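Local coordinates for protein isochorismatase hydrolase (Alkaliphilus metalliredigens, PDB 3HB7) that belongs to the isochorismatase family and probably acts as a hydrolase, at residues E[122-127]-E[149-154]. Sequence-based numbering, arbitrary orientation.
Sequences TVVLTG and ITLSDG
V124 and I149 sit next to each other on one face of two parallel strands, their side chains side by side and pointing the same way, with V124 CB 3.8 Å from I149 CB. The same face carries T122, T126 and L151. In T122, chi1 of -72° sets OG1 beside the backbone N and leaves the methyl CG2 trans to that nitrogen; CG2 then meets I149 CD1 obliquely at 4.0 Å. At the other end T126 and L151 run alongside, T126 CG2 meeting L151 CD2 at 3.5 Å; V124 CG2 reaches the same leucine methyl from an oblique direction. The hydroxyl of T126 turns to another strand, bonding L11 O in strand 8-13. L125 and T150 occupy the reverse face, where L125 CD2 comes within 3.4 Å of I149 O; T150 OG1 is hydrogen-bonded to T174 OG1.

I149 bridges the two neighbours of V124: its N donates to V123 O (2.9 Å) and its O accepts from L125 N (2.8 Å); L125 O then takes a weak bond from L151 N. After L151 the chain turns at 152-154, and G154 O takes a nearly straight bond from G127 N (3.1 Å, 170° at the hydrogen), its donor tilted from the carbonyl plane. Helix 133-143 links the strands, giving a beta-alpha-beta unit, a buried contact in the six-stranded parallel sheet of the isochorismatase-like alpha/beta fold.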
# COMPACT_ATOMS: atom_id res chain seq x y z
N THR E 122 -27.19 41.78 -13.10
CA THR E 122 -25.99 41.09 -12.79
C THR E 122 -25.89 40.80 -11.34
O THR E 122 -26.13 41.64 -10.53
CB THR E 122 -24.78 41.92 -13.22
OG1 THR E 122 -24.70 41.92 -14.63
CG2 THR E 122 -23.52 41.35 -12.69
N VAL E 123 -25.48 39.60 -11.00
CA VAL E 123 -25.24 39.28 -9.62
C VAL E 123 -23.80 38.95 -9.43
O VAL E 123 -23.20 38.33 -10.26
CB VAL E 123 -26.14 38.13 -9.11
CG1 VAL E 123 -27.50 38.26 -9.65
CG2 VAL E 123 -25.57 36.83 -9.47
N VAL E 124 -23.23 39.40 -8.34
CA VAL E 124 -21.85 39.12 -8.07
C VAL E 124 -21.67 38.46 -6.72
O VAL E 124 -22.26 38.85 -5.76
CB VAL E 124 -20.93 40.36 -8.25
CG1 VAL E 124 -21.59 41.42 -9.07
CG2 VAL E 124 -20.45 40.89 -6.97
N LEU E 125 -20.83 37.45 -6.66
CA LEU E 125 -20.84 36.51 -5.56
C LEU E 125 -19.74 36.66 -4.56
O LEU E 125 -18.60 36.74 -4.92
CB LEU E 125 -20.79 35.08 -6.09
CG LEU E 125 -22.05 34.48 -6.63
CD1 LEU E 125 -23.10 34.74 -5.68
CD2 LEU E 125 -22.39 35.07 -7.93
N THR E 126 -20.11 36.67 -3.30
CA THR E 126 -19.17 36.80 -2.23
C THR E 126 -19.57 35.93 -1.09
O THR E 126 -20.71 35.64 -0.91
CB THR E 126 -19.07 38.25 -1.75
OG1 THR E 126 -20.31 38.68 -1.24
CG2 THR E 126 -18.68 39.14 -2.88
N GLY E 127 -18.63 35.55 -0.26
CA GLY E 127 -18.97 34.65 0.79
C GLY E 127 -18.41 33.28 0.64
O GLY E 127 -17.46 33.04 -0.07
N ILE E 149 -21.00 37.23 -11.76
CA ILE E 149 -19.62 37.52 -11.50
C ILE E 149 -19.23 36.89 -10.19
O ILE E 149 -19.95 36.96 -9.24
CB ILE E 149 -19.36 39.03 -11.47
CG1 ILE E 149 -19.28 39.58 -12.86
CG2 ILE E 149 -18.08 39.36 -10.85
CD1 ILE E 149 -19.55 41.01 -12.92
N THR E 150 -18.06 36.28 -10.15
CA THR E 150 -17.56 35.66 -8.94
C THR E 150 -16.30 36.34 -8.52
O THR E 150 -15.37 36.44 -9.28
CB THR E 150 -17.18 34.21 -9.17
OG1 THR E 150 -18.18 33.54 -9.89
CG2 THR E 150 -16.98 33.54 -7.89
N LEU E 151 -16.23 36.76 -7.28
CA LEU E 151 -15.09 37.48 -6.81
C LEU E 151 -14.12 36.54 -6.13
O LEU E 151 -14.37 36.08 -5.06
CB LEU E 151 -15.53 38.52 -5.81
CG LEU E 151 -15.70 39.95 -6.26
CD1 LEU E 151 -16.06 40.03 -7.67
CD2 LEU E 151 -16.71 40.62 -5.42
N SER E 152 -12.99 36.32 -6.78
CA SER E 152 -12.03 35.32 -6.38
C SER E 152 -11.44 35.57 -5.02
O SER E 152 -11.26 34.66 -4.28
CB SER E 152 -10.93 35.17 -7.41
OG SER E 152 -10.40 36.41 -7.83
N ASP E 153 -11.15 36.79 -4.68
CA ASP E 153 -10.69 37.06 -3.33
C ASP E 153 -11.84 37.45 -2.44
O ASP E 153 -11.67 37.70 -1.27
CB ASP E 153 -9.57 38.08 -3.30
CG ASP E 153 -9.87 39.31 -4.09
OD1 ASP E 153 -10.83 39.33 -4.86
OD2 ASP E 153 -9.14 40.27 -3.94
N GLY E 154 -13.03 37.48 -3.01
CA GLY E 154 -14.23 37.67 -2.24
C GLY E 154 -14.88 36.40 -1.73
O GLY E 154 -15.77 36.46 -0.94